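Local coordinates for protein serine hydrolase CCSP0084 (PDB 4I3F) that probably hydrolyses esters and carbon-carbon bonds of meta-cleavage products as an alpha/beta-fold serine hydrolase of a bacterium that degrades polyaromatic hydrocarbons, at residues A[44-49]-A[117-122]; A[82-87]-A[101-106]; A[183-188]-A[282-287]; A[241-246]-A[267-272]. All coordinates share one frame; numbering follows the deposited sequence.

Contact 1: A[44-49]-A[117-122]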
loop_
_atom_site.group_PDB
_atom_site.type_symbol
_atom_site.label_atom_id
_atom_site.label_comp_id
_atom_site.label_asym_id
_atom_site.label_seq_id
_atom_site.Cartn_x
_atom_site.Cartn_y
_atom_site.Cartn_z
ATOM N N ASP A 44 -8.016 -2.964 21.515
ATOM C CA ASP A 44 -6.806 -2.508 22.197
ATOM C C ASP A 44 -5.562 -2.461 21.307
ATOM O O ASP A 44 -4.675 -1.634 21.513
ATOM C CB ASP A 44 -6.535 -3.376 23.428
ATOM C CG ASP A 44 -7.704 -3.400 24.400
ATOM O OD1 ASP A 44 -8.416 -2.376 24.522
ATOM O OD2 ASP A 44 -7.910 -4.452 25.040
ATOM N N THR A 45 -5.492 -3.346 20.319
ATOM C CA THR A 45 -4.315 -3.408 19.455
ATOM C C THR A 45 -4.691 -2.898 18.070
ATOM O O THR A 45 -5.758 -3.238 17.549
ATOM C CB THR A 45 -3.769 -4.836 19.359
ATOM O OG1 THR A 45 -3.487 -5.333 20.676
ATOM C CG2 THR A 45 -2.503 -4.875 18.507
ATOM N N SER A 46 -3.829 -2.077 17.477
ATOM C CA SER A 46 -4.159 -1.458 16.194
ATOM C C SER A 46 -3.385 -2.026 15.009
ATOM O O SER A 46 -2.315 -2.619 15.170
ATOM C CB SER A 46 -3.983 0.063 16.266
ATOM O OG SER A 46 -2.643 0.417 16.538
ATOM N N ILE A 47 -3.960 -1.850 13.816
ATOM C CA ILE A 47 -3.292 -2.153 12.555
ATOM C C ILE A 47 -3.447 -0.932 11.656
ATOM O O ILE A 47 -4.563 -0.435 11.468
ATOM C CB ILE A 47 -3.923 -3.357 11.829
ATOM C CG1 ILE A 47 -3.993 -4.590 12.729
ATOM C CG2 ILE A 47 -3.144 -3.682 10.558
ATOM C CD1 ILE A 47 -4.802 -5.737 12.106
ATOM N N LEU A 48 -2.326 -0.439 11.133
ATOM C CA LEU A 48 -2.319 0.664 10.173
ATOM C C LEU A 48 -2.165 0.038 8.794
ATOM O O LEU A 48 -1.207 -0.695 8.554
ATOM C CB LEU A 48 -1.136 1.599 10.455
ATOM C CG LEU A 48 -0.893 2.753 9.467
ATOM C CD1 LEU A 48 -2.074 3.712 9.459
ATOM C CD2 LEU A 48 0.390 3.502 9.794
ATOM N N LEU A 49 -3.111 0.307 7.894
ATOM C CA LEU A 49 -3.082 -0.299 6.562
ATOM C C LEU A 49 -2.776 0.759 5.514
ATOM O O LEU A 49 -3.479 1.773 5.421
ATOM C CB LEU A 49 -4.418 -0.986 6.238
ATOM C CG LEU A 49 -4.751 -2.180 7.142
ATOM C CD1 LEU A 49 -5.748 -1.767 8.211
ATOM C CD2 LEU A 49 -5.269 -3.364 6.346
ATOM N N GLU A 117 0.929 4.671 20.435
ATOM C CA GLU A 117 2.382 4.582 20.563
ATOM C C GLU A 117 2.976 3.527 19.630
ATOM O O GLU A 117 3.990 3.776 18.967
ATOM C CB GLU A 117 2.792 4.331 22.018
ATOM C CG GLU A 117 4.309 4.211 22.236
ATOM C CD GLU A 117 5.101 5.420 21.722
ATOM O OE1 GLU A 117 4.557 6.551 21.696
ATOM O OE2 GLU A 117 6.280 5.237 21.346
ATOM N N GLN A 118 2.342 2.358 19.574
ATOM C CA GLN A 118 2.816 1.277 18.711
ATOM C C GLN A 118 1.657 0.652 17.956
ATOM O O GLN A 118 0.562 0.499 18.512
ATOM C CB GLN A 118 3.506 0.192 19.536
ATOM C CG GLN A 118 4.772 0.627 20.250
ATOM C CD GLN A 118 5.600 -0.562 20.710
ATOM O OE1 GLN A 118 5.103 -1.445 21.411
ATOM N NE2 GLN A 118 6.864 -0.602 20.296
ATOM N N THR A 119 1.909 0.265 16.710
ATOM C CA THR A 119 0.874 -0.336 15.869
ATOM C C THR A 119 1.422 -1.474 15.005
ATOM O O THR A 119 2.605 -1.473 14.645
ATOM C CB THR A 119 0.212 0.740 14.967
ATOM O OG1 THR A 119 -0.920 0.181 14.289
ATOM C CG2 THR A 119 1.202 1.269 13.930
ATOM N N HIS A 120 0.578 -2.456 14.689
ATOM C CA HIS A 120 0.889 -3.371 13.595
ATOM C C HIS A 120 0.716 -2.597 12.296
ATOM O O HIS A 120 0.056 -1.556 12.276
ATOM C CB HIS A 120 -0.054 -4.579 13.579
ATOM C CG HIS A 120 0.106 -5.523 14.736
ATOM N ND1 HIS A 120 1.328 -6.007 15.157
ATOM C CD2 HIS A 120 -0.823 -6.116 15.524
ATOM C CE1 HIS A 120 1.145 -6.838 16.169
ATOM N NE2 HIS A 120 -0.152 -6.923 16.412
ATOM N N ILE A 121 1.273 -3.105 11.203
ATOM C CA ILE A 121 1.207 -2.384 9.935
ATOM C C ILE A 121 1.124 -3.338 8.745
ATOM O O ILE A 121 1.739 -4.414 8.749
ATOM C CB ILE A 121 2.393 -1.366 9.815
ATOM C CG1 ILE A 121 2.304 -0.539 8.528
ATOM C CG2 ILE A 121 3.755 -2.070 9.987
ATOM C CD1 ILE A 121 3.236 0.681 8.528
ATOM N N VAL A 122 0.315 -2.957 7.756
ATOM C CA VAL A 122 0.174 -3.710 6.509
ATOM C C VAL A 122 0.407 -2.731 5.375
ATOM O O VAL A 122 -0.138 -1.623 5.394
ATOM C CB VAL A 122 -1.242 -4.293 6.343
ATOM C CG1 VAL A 122 -1.348 -5.095 5.036
ATOM C CG2 VAL A 122 -1.598 -5.197 7.518
HETATM O O HOH W 1 -1.350 -1.502 19.054
#

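Contact 2: A[82-87]-A[101-106]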
loop_
_atom_site.group_PDB
_atom_site.type_symbol
_atom_site.label_atom_id
_atom_site.label_comp_id
_atom_site.label_asym_id
_atom_site.label_seq_id
_atom_site.Cartn_x
_atom_site.Cartn_y
_atom_site.Cartn_z
ATOM N N ALA A 82 -0.822 10.547 1.453
ATOM C CA ALA A 82 -0.700 11.914 0.961
ATOM C C ALA A 82 -0.565 11.941 -0.557
ATOM O O ALA A 82 0.177 11.140 -1.141
ATOM C CB ALA A 82 0.473 12.627 1.634
ATOM N N GLY A 83 -1.313 12.835 -1.193
ATOM C CA GLY A 83 -1.316 12.924 -2.641
ATOM C C GLY A 83 -2.369 12.049 -3.294
ATOM O O GLY A 83 -2.634 12.186 -4.492
ATOM N N PHE A 84 -2.962 11.137 -2.529
ATOM C CA PHE A 84 -3.986 10.235 -3.070
ATOM C C PHE A 84 -5.324 10.565 -2.442
ATOM O O PHE A 84 -5.371 11.052 -1.313
ATOM C CB PHE A 84 -3.674 8.775 -2.732
ATOM C CG PHE A 84 -2.477 8.218 -3.447
ATOM C CD1 PHE A 84 -2.625 7.579 -4.667
ATOM C CD2 PHE A 84 -1.207 8.314 -2.887
ATOM C CE1 PHE A 84 -1.526 7.047 -5.334
ATOM C CE2 PHE A 84 -0.102 7.789 -3.546
ATOM C CZ PHE A 84 -0.263 7.161 -4.774
ATOM N N GLY A 85 -6.405 10.278 -3.162
ATOM C CA GLY A 85 -7.752 10.414 -2.628
ATOM C C GLY A 85 -8.031 11.761 -1.999
ATOM O O GLY A 85 -7.788 12.794 -2.612
ATOM N N LEU A 86 -8.505 11.746 -0.757
ATOM C CA LEU A 86 -8.875 12.976 -0.065
ATOM C C LEU A 86 -7.791 13.428 0.912
ATOM O O LEU A 86 -8.070 14.160 1.871
ATOM C CB LEU A 86 -10.209 12.795 0.660
ATOM C CG LEU A 86 -11.393 12.548 -0.267
ATOM C CD1 LEU A 86 -12.623 12.192 0.548
ATOM C CD2 LEU A 86 -11.662 13.767 -1.120
ATOM N N SER A 87 -6.557 13.000 0.662
ATOM C CA SER A 87 -5.418 13.479 1.445
ATOM C C SER A 87 -4.446 14.292 0.590
ATOM O O SER A 87 -3.232 14.056 0.616
ATOM C CB SER A 87 -4.688 12.310 2.104
ATOM O OG SER A 87 -5.510 11.695 3.083
ATOM N N ASP A 101 9.550 10.810 1.991
ATOM C CA ASP A 101 9.729 11.578 3.225
ATOM C C ASP A 101 8.379 12.033 3.783
ATOM O O ASP A 101 8.101 11.883 4.976
ATOM C CB ASP A 101 10.637 12.787 2.982
ATOM C CG ASP A 101 12.091 12.400 2.733
ATOM O OD1 ASP A 101 12.488 11.272 3.097
ATOM O OD2 ASP A 101 12.836 13.240 2.180
ATOM N N ILE A 102 7.540 12.571 2.902
ATOM C CA ILE A 102 6.180 12.984 3.257
ATOM C C ILE A 102 5.306 11.816 3.741
ATOM O O ILE A 102 4.572 11.953 4.731
ATOM C CB ILE A 102 5.490 13.691 2.060
ATOM C CG1 ILE A 102 5.999 15.121 1.917
ATOM C CG2 ILE A 102 3.976 13.681 2.225
ATOM C CD1 ILE A 102 5.622 15.793 0.595
ATOM N N TRP A 103 5.369 10.688 3.040
ATOM C CA TRP A 103 4.547 9.518 3.379
ATOM C C TRP A 103 4.921 8.934 4.742
ATOM O O TRP A 103 4.042 8.546 5.524
ATOM C CB TRP A 103 4.653 8.464 2.276
ATOM C CG TRP A 103 4.013 8.910 0.976
ATOM C CD1 TRP A 103 2.947 9.753 0.840
ATOM C CD2 TRP A 103 4.417 8.554 -0.358
ATOM N NE1 TRP A 103 2.646 9.925 -0.492
ATOM C CE2 TRP A 103 3.538 9.207 -1.248
ATOM C CE3 TRP A 103 5.435 7.747 -0.885
ATOM C CZ2 TRP A 103 3.642 9.075 -2.639
ATOM C CZ3 TRP A 103 5.539 7.620 -2.265
ATOM C CH2 TRP A 103 4.654 8.285 -3.125
ATOM N N VAL A 104 6.221 8.884 5.029
ATOM C CA VAL A 104 6.699 8.422 6.330
ATOM C C VAL A 104 6.209 9.364 7.433
ATOM O O VAL A 104 5.585 8.916 8.397
ATOM C CB VAL A 104 8.244 8.262 6.347
ATOM C CG1 VAL A 104 8.771 8.038 7.769
ATOM C CG2 VAL A 104 8.660 7.100 5.434
ATOM N N GLN A 105 6.456 10.666 7.289
ATOM C CA GLN A 105 6.058 11.607 8.336
ATOM C C GLN A 105 4.538 11.642 8.519
ATOM O O GLN A 105 4.041 11.814 9.635
ATOM C CB GLN A 105 6.614 13.019 8.081
ATOM C CG GLN A 105 6.464 13.952 9.277
ATOM C CD GLN A 105 7.212 13.449 10.506
ATOM O OE1 GLN A 105 8.389 13.101 10.425
ATOM N NE2 GLN A 105 6.534 13.420 11.650
ATOM N N GLN A 106 3.797 11.468 7.430
ATOM C CA GLN A 106 2.339 11.424 7.521
ATOM C C GLN A 106 1.862 10.342 8.494
ATOM O O GLN A 106 0.958 10.576 9.305
ATOM C CB GLN A 106 1.712 11.187 6.142
ATOM C CG GLN A 106 0.177 11.059 6.200
ATOM C CD GLN A 106 -0.434 10.612 4.889
ATOM O OE1 GLN A 106 0.243 10.028 4.041
ATOM N NE2 GLN A 106 -1.727 10.874 4.718
#

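Contact 3: A[183-188]-A[282-287]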
loop_
_atom_site.group_PDB
_atom_site.type_symbol
_atom_site.label_atom_id
_atom_site.label_comp_id
_atom_site.label_asym_id
_atom_site.label_seq_id
_atom_site.Cartn_x
_atom_site.Cartn_y
_atom_site.Cartn_z
ATOM N N PHE A 183 -4.240 -5.965 -12.577
ATOM C CA PHE A 183 -4.011 -6.121 -11.148
ATOM C C PHE A 183 -4.513 -7.465 -10.630
ATOM O O PHE A 183 -4.203 -7.859 -9.504
ATOM C CB PHE A 183 -4.690 -4.991 -10.364
ATOM C CG PHE A 183 -3.883 -3.726 -10.303
ATOM C CD1 PHE A 183 -2.690 -3.686 -9.593
ATOM C CD2 PHE A 183 -4.319 -2.575 -10.940
ATOM C CE1 PHE A 183 -1.941 -2.519 -9.526
ATOM C CE2 PHE A 183 -3.574 -1.403 -10.882
ATOM C CZ PHE A 183 -2.391 -1.373 -10.168
ATOM N N LEU A 184 -5.300 -8.161 -11.441
ATOM C CA LEU A 184 -5.824 -9.457 -11.042
ATOM C C LEU A 184 -5.387 -10.525 -12.040
ATOM O O LEU A 184 -5.246 -10.246 -13.234
ATOM C CB LEU A 184 -7.350 -9.407 -10.962
ATOM C CG LEU A 184 -7.883 -8.519 -9.838
ATOM C CD1 LEU A 184 -9.302 -8.094 -10.111
ATOM C CD2 LEU A 184 -7.812 -9.266 -8.528
ATOM N N PHE A 185 -5.162 -11.740 -11.547
ATOM C CA PHE A 185 -4.884 -12.867 -12.429
ATOM C C PHE A 185 -6.165 -13.336 -13.124
ATOM O O PHE A 185 -6.138 -13.710 -14.302
ATOM C CB PHE A 185 -4.247 -14.026 -11.651
ATOM C CG PHE A 185 -3.985 -15.238 -12.499
ATOM C CD1 PHE A 185 -2.805 -15.353 -13.221
ATOM C CD2 PHE A 185 -4.925 -16.257 -12.585
ATOM C CE1 PHE A 185 -2.572 -16.479 -14.018
ATOM C CE2 PHE A 185 -4.702 -17.373 -13.376
ATOM C CZ PHE A 185 -3.517 -17.481 -14.089
ATOM N N ASP A 186 -7.279 -13.325 -12.388
ATOM C CA ASP A 186 -8.597 -13.634 -12.947
ATOM C C ASP A 186 -9.499 -12.422 -12.764
ATOM O O ASP A 186 -10.109 -12.252 -11.713
ATOM C CB ASP A 186 -9.213 -14.874 -12.275
ATOM C CG ASP A 186 -10.649 -15.151 -12.731
ATOM O OD1 ASP A 186 -11.111 -14.523 -13.698
ATOM O OD2 ASP A 186 -11.318 -16.018 -12.124
ATOM N N PRO A 187 -9.589 -11.574 -13.800
ATOM C CA PRO A 187 -10.338 -10.315 -13.717
ATOM C C PRO A 187 -11.825 -10.507 -13.393
ATOM O O PRO A 187 -12.435 -9.585 -12.864
ATOM C CB PRO A 187 -10.186 -9.724 -15.124
ATOM C CG PRO A 187 -8.990 -10.383 -15.704
ATOM C CD PRO A 187 -8.958 -11.763 -15.117
ATOM N N SER A 188 -12.390 -11.671 -13.699
ATOM C CA SER A 188 -13.811 -11.924 -13.442
ATOM C C SER A 188 -14.180 -11.852 -11.952
ATOM O O SER A 188 -15.350 -11.708 -11.598
ATOM C CB SER A 188 -14.218 -13.287 -14.002
ATOM O OG SER A 188 -13.796 -14.326 -13.139
ATOM N N GLN A 282 -5.080 -9.135 -1.934
ATOM C CA GLN A 282 -6.159 -8.947 -0.969
ATOM C C GLN A 282 -7.549 -8.917 -1.601
ATOM O O GLN A 282 -8.552 -9.087 -0.903
ATOM C CB GLN A 282 -5.913 -7.682 -0.128
ATOM C CG GLN A 282 -6.491 -6.380 -0.691
ATOM C CD GLN A 282 -5.714 -5.788 -1.870
ATOM O OE1 GLN A 282 -4.870 -6.442 -2.485
ATOM N NE2 GLN A 282 -6.015 -4.532 -2.186
ATOM N N ILE A 283 -7.610 -8.693 -2.915
ATOM C CA ILE A 283 -8.870 -8.737 -3.644
ATOM C C ILE A 283 -9.044 -10.094 -4.319
ATOM O O ILE A 283 -10.138 -10.651 -4.324
ATOM C CB ILE A 283 -8.949 -7.642 -4.742
ATOM C CG1 ILE A 283 -8.639 -6.259 -4.174
ATOM C CG2 ILE A 283 -10.326 -7.655 -5.424
ATOM C CD1 ILE A 283 -9.589 -5.812 -3.110
ATOM N N GLU A 284 -7.966 -10.627 -4.892
ATOM C CA GLU A 284 -8.059 -11.899 -5.613
ATOM C C GLU A 284 -8.343 -13.044 -4.655
ATOM O O GLU A 284 -9.195 -13.891 -4.922
ATOM C CB GLU A 284 -6.763 -12.179 -6.379
ATOM C CG GLU A 284 -6.826 -13.383 -7.323
ATOM C CD GLU A 284 -6.485 -13.002 -8.756
ATOM O OE1 GLU A 284 -5.655 -12.088 -8.938
ATOM O OE2 GLU A 284 -7.045 -13.612 -9.685
ATOM N N LYS A 285 -7.609 -13.060 -3.545
ATOM C CA LYS A 285 -7.731 -14.102 -2.525
ATOM C C LYS A 285 -8.181 -13.456 -1.222
ATOM O O LYS A 285 -7.445 -13.500 -0.228
ATOM C CB LYS A 285 -6.369 -14.753 -2.252
ATOM C CG LYS A 285 -5.492 -14.998 -3.477
ATOM C CD LYS A 285 -5.946 -16.230 -4.239
ATOM C CE LYS A 285 -4.944 -16.602 -5.335
ATOM N NZ LYS A 285 -5.337 -17.867 -6.027
ATOM N N LYS A 286 -9.369 -12.860 -1.213
ATOM C CA LYS A 286 -9.845 -12.158 -0.019
ATOM C C LYS A 286 -9.788 -13.022 1.233
ATOM O O LYS A 286 -9.183 -12.625 2.227
ATOM C CB LYS A 286 -11.278 -11.678 -0.213
ATOM C CG LYS A 286 -11.450 -10.717 -1.364
ATOM C CD LYS A 286 -12.884 -10.273 -1.462
ATOM C CE LYS A 286 -13.103 -9.480 -2.730
ATOM N NZ LYS A 286 -12.877 -10.353 -3.909
ATOM N N LYS A 287 -10.404 -14.202 1.195
ATOM C CA LYS A 287 -10.470 -15.011 2.416
ATOM C C LYS A 287 -9.088 -15.476 2.857
ATOM O O LYS A 287 -8.753 -15.413 4.047
ATOM C CB LYS A 287 -11.438 -16.200 2.276
ATOM C CG LYS A 287 -11.547 -17.038 3.561
ATOM C CD LYS A 287 -12.819 -17.873 3.622
ATOM C CE LYS A 287 -12.764 -19.086 2.710
ATOM N NZ LYS A 287 -11.703 -20.066 3.121
#

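Contact 4: A[241-246]-A[267-272]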
loop_
_atom_site.group_PDB
_atom_site.type_symbol
_atom_site.label_atom_id
_atom_site.label_comp_id
_atom_site.label_asym_id
_atom_site.label_seq_id
_atom_site.Cartn_x
_atom_site.Cartn_y
_atom_site.Cartn_z
ATOM N N HIS A 241 11.765 -6.105 13.072
ATOM C CA HIS A 241 10.366 -6.456 13.292
ATOM C C HIS A 241 9.997 -7.833 12.759
ATOM O O HIS A 241 10.475 -8.244 11.698
ATOM C CB HIS A 241 9.471 -5.401 12.643
ATOM C CG HIS A 241 9.756 -4.010 13.115
ATOM N ND1 HIS A 241 10.807 -3.263 12.625
ATOM C CD2 HIS A 241 9.135 -3.236 14.036
ATOM C CE1 HIS A 241 10.826 -2.090 13.232
ATOM N NE2 HIS A 241 9.821 -2.045 14.089
ATOM N N GLN A 242 9.152 -8.548 13.502
ATOM C CA GLN A 242 8.547 -9.771 12.969
ATOM C C GLN A 242 7.700 -9.390 11.765
ATOM O O GLN A 242 6.869 -8.470 11.839
ATOM C CB GLN A 242 7.679 -10.451 14.029
ATOM C CG GLN A 242 8.418 -10.778 15.325
ATOM C CD GLN A 242 9.481 -11.842 15.140
ATOM O OE1 GLN A 242 9.319 -12.757 14.338
ATOM N NE2 GLN A 242 10.578 -11.725 15.879
ATOM N N MET A 243 7.913 -10.078 10.647
ATOM C CA MET A 243 7.327 -9.642 9.388
ATOM C C MET A 243 6.805 -10.812 8.575
ATOM O O MET A 243 7.350 -11.919 8.639
ATOM C CB MET A 243 8.381 -8.874 8.569
ATOM C CG MET A 243 7.875 -8.284 7.260
ATOM S SD MET A 243 9.234 -7.509 6.357
ATOM C CE MET A 243 9.541 -6.045 7.336
ATOM N N LEU A 244 5.727 -10.564 7.835
ATOM C CA LEU A 244 5.251 -11.493 6.820
ATOM C C LEU A 244 5.214 -10.775 5.479
ATOM O O LEU A 244 4.508 -9.769 5.319
ATOM C CB LEU A 244 3.853 -12.013 7.166
ATOM C CG LEU A 244 3.206 -12.925 6.118
ATOM C CD1 LEU A 244 4.034 -14.177 5.868
ATOM C CD2 LEU A 244 1.791 -13.291 6.544
ATOM N N VAL A 245 5.999 -11.268 4.522
ATOM C CA VAL A 245 5.973 -10.720 3.167
ATOM C C VAL A 245 5.092 -11.624 2.319
ATOM O O VAL A 245 5.372 -12.817 2.186
ATOM C CB VAL A 245 7.381 -10.670 2.567
ATOM C CG1 VAL A 245 7.341 -10.152 1.121
ATOM C CG2 VAL A 245 8.305 -9.804 3.445
ATOM N N THR A 246 4.023 -11.066 1.755
ATOM C CA THR A 246 3.154 -11.829 0.863
ATOM C C THR A 246 3.319 -11.309 -0.548
ATOM O O THR A 246 3.586 -10.129 -0.752
ATOM C CB THR A 246 1.679 -11.766 1.278
ATOM O OG1 THR A 246 1.177 -10.428 1.137
ATOM C CG2 THR A 246 1.522 -12.216 2.733
ATOM N N PRO A 267 15.858 -9.953 8.731
ATOM C CA PRO A 267 16.090 -11.138 9.567
ATOM C C PRO A 267 14.835 -11.898 9.992
ATOM O O PRO A 267 14.836 -13.130 9.913
ATOM C CB PRO A 267 16.825 -10.575 10.799
ATOM C CG PRO A 267 16.649 -9.106 10.744
ATOM C CD PRO A 267 16.496 -8.753 9.294
ATOM N N ASN A 268 13.795 -11.204 10.444
ATOM C CA ASN A 268 12.636 -11.900 11.006
ATOM C C ASN A 268 11.423 -11.933 10.091
ATOM O O ASN A 268 10.286 -11.927 10.546
ATOM C CB ASN A 268 12.278 -11.296 12.369
ATOM C CG ASN A 268 13.392 -11.464 13.371
ATOM O OD1 ASN A 268 13.863 -12.579 13.600
ATOM N ND2 ASN A 268 13.849 -10.357 13.954
ATOM N N ALA A 269 11.686 -12.007 8.794
ATOM C CA ALA A 269 10.632 -12.017 7.792
ATOM C C ALA A 269 10.330 -13.424 7.272
ATOM O O ALA A 269 11.228 -14.116 6.765
ATOM C CB ALA A 269 11.026 -11.117 6.649
ATOM N N GLN A 270 9.067 -13.839 7.383
ATOM C CA GLN A 270 8.586 -15.042 6.699
ATOM C C GLN A 270 8.040 -14.643 5.347
ATOM O O GLN A 270 7.755 -13.462 5.119
ATOM C CB GLN A 270 7.441 -15.678 7.484
ATOM C CG GLN A 270 7.802 -16.304 8.809
ATOM C CD GLN A 270 6.551 -16.653 9.611
ATOM O OE1 GLN A 270 5.640 -17.312 9.107
ATOM N NE2 GLN A 270 6.491 -16.183 10.846
ATOM N N LEU A 271 7.863 -15.622 4.459
ATOM C CA LEU A 271 7.352 -15.361 3.114
ATOM C C LEU A 271 6.130 -16.219 2.822
ATOM O O LEU A 271 6.101 -17.379 3.189
ATOM C CB LEU A 271 8.435 -15.724 2.096
ATOM C CG LEU A 271 8.048 -15.624 0.618
ATOM C CD1 LEU A 271 7.808 -14.186 0.200
ATOM C CD2 LEU A 271 9.132 -16.273 -0.255
ATOM N N HIS A 272 5.132 -15.659 2.144
ATOM C CA HIS A 272 4.066 -16.482 1.591
ATOM C C HIS A 272 3.760 -16.040 0.172
ATOM O O HIS A 272 3.527 -14.852 -0.072
ATOM C CB HIS A 272 2.787 -16.394 2.436
ATOM C CG HIS A 272 1.846 -17.541 2.212
ATOM N ND1 HIS A 272 1.853 -18.672 3.001
ATOM C CD2 HIS A 272 0.891 -17.747 1.272
ATOM C CE1 HIS A 272 0.942 -19.522 2.563
ATOM N NE2 HIS A 272 0.335 -18.981 1.521
HETATM O O HOH W 2 13.101 -8.501 10.908
HETATM O O HOH W 3 11.941 -14.007 16.048
#

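Contact 1: A[44-49]-A[117-122]
Thr45 opens the pairing with its methyl, CG2, which lies 3.6 Å from CD2 of the His120 imidazole. The backbone N of Ser46 and Gln118 O share one water, a bridge at the outer end of the pairing. Ser46 O takes the His120 N-H, and its hydroxyl OG meets Thr119 OG1 at 2.8 Å. With OG1 anti to the backbone N (chi1 -172°), Thr119 also donates to His120 O in the carbonyl plane, on a lone pair. A valine in place of Thr119 would probably leave Ser46 OG without this partner and His120 O with one donor fewer. Ile47 sets CG1 at the edge of the His120 ring, whose ND1 is bonded to Lys144 N, and CG2 3.7 Å from Val122 CG2. Leu48 N is the second donor to His120 O, nearly straight (168°), and Leu48 O receives Val122 N at 2.8 Å. Leu49 CD2 packs on Val122 CB. The register is parallel, with strands 46-49 and 119-122 at 31°. Strand 119-124 leads into what is probably the nucleophile elbow of the alpha/beta hydrolase fold, which the Val122 side chain touches. Chemically, the close Ser46 and Thr119 hydroxyls and the Thr119 bond to His120 O occupy the buried start of these strands, while farther along aliphatic groups accompany the backbone ladder.

Contact 2: A[82-87]-A[101-106]
The indole of Trp103 meets Ala82 at its edge: Ala82 O lies near the ring plane, 2.8 Å from NE1, and the N-H points at it with an angle of 160°. At another part of the indole rim, CZ2 comes to the edge of the Phe84 ring, 4.1 Å from CE2, the two side chains crossing at about a right angle. The next turn of the helix supplies a third flat group, the Gln106 amide. Its chain is extended, with CG anti to the backbone N (chi1 177°), which carries OE1 to 2.8 Å from Ala82 N; the donor sits 26° out of the carbonyl plane. Ala82 thus has both its N-H and its C=O gripped by side chains about one helical turn apart, while its methyl rests 3.7 Å from Ile102 CG2 and 3.9 Å from Trp103 CD1. Replacing Trp103 with a phenylalanine would probably leave Ala82 O without this N-H donor and open a gap beside Phe84. Within the loop, a type II' turn from Phe84 to Ser87 and the bond from Gly83 N to Ser87 O, 2.9 Å, fix the chain after Ala82. Gln106 NE2 is bonded to Thr34 OG1 and Asp80 O, linking the helix to strand 32-39 and to the loop after strand 75-79. Helix 96-113 is thereby bonded to that loop, while Met126 of helix 126-137 and Phe214 and Met217 of helix 208-217 also touch the Phe84 side chain.

Contact 3: A[183-188]-A[282-287]
Glu284 presents its carboxylate to two successive backbone N-H groups: Phe185 N reaches OE1 at 2.7 Å and Asp186 N reaches OE2 at 2.7 Å. Each oxygen uses its syn lone pair, and the first bond is the straighter, 165° against 150°. Around this pair of bonds, CB of Phe185 lies 3.4 Å from OE2, and Leu184 runs antiparallel alongside the Glu284 side chain, placing CD2 3.6 Å from OE1. The same methyl touches Ile283 CB at 4.3 Å. The Glu284 chain starts with CG anti to the backbone N (chi1 -172°) and bends at chi2, turning the carboxylate onto the loop. Farther out, the bond from Ser188 N to Asp186 OD1 makes an Asx turn, and Ser188 OG adds a second bond to the same oxygen at 2.7 Å. On the other segment, Lys286 NZ bonds to Ile283 O across the break between helices 281-284 and 286-298. OE1 has a further donor in Gly278 N, and the Phe185 ring meets His276. A buried carboxylate thus receives three amide N-H groups from two loops, and it joins the 183-188 loop to the start of the C-terminal helical region. Such donors would be expected to stabilise its negative charge, with no cation bonded to it across these segments.

Contact 4: A[241-246]-A[267-272]
Met243 and Asn268 start the backbone ladder, with Met243 N donating to Asn268 O at 3.0 Å. Three further bonds follow: Gln270 N to Met243 O, Val245 N to Gln270 O, which is practically straight at 179°, and His272 N to Val245 O. This is a parallel register, Met243 to Ala269 through Thr246 to His272, with the strand segments inclined by 26°. CA-H...O contacts accompany it, among them Thr246 CA to His272 O at 3.2 Å. Apolar contacts fall on both faces. On one, CB of Met243 lies 4.0 Å from the Ala269 methyl, and Val245 CG1 is 4.2 Å from Leu271 CD1; on the other, Leu244 CD1 lies 4.1 Å from Gln270 CB. Polar contacts gather at the loop end. A water accepts from Asn268 N and donates to His241 O, both at 2.8 Å. There the Gln242 chain, bent at chi2, brings its amide over Asn268, the two amide planes 29° apart, while Asn268 ND2 is bonded to Ser240 O. The pair closes the beta-alpha-beta unit whose crossover is helix 257-265: Ala259 touches both Val245 and Leu271. Leu292 of helix 286-298 reaches Leu244 and His272 on the other face, and strand 142-148 flanks 243-248 on the side away from outermost strand 269-274.

From the N terminus, contact 1 opens first, joining strand 46-50 to strand 119-124, and its long loop closes only at 117-122, after contact 2 has closed within it. Contact 2 ties the segment after strand 75-79 to helix 96-113, the helix that leads on to strand 119-124. Later, contact 3 opens at 183-188 and returns only at 282-287, and contact 4 falls inside it, pairing strands 243-248 and 269-274. The two enclosures follow one another without crossing. Contacts 1 and 4 belong to the same sheet, their centres about 16 Å apart, whereas contacts 2 and 3, on opposite sides of the chain's centre, bind loops to helices.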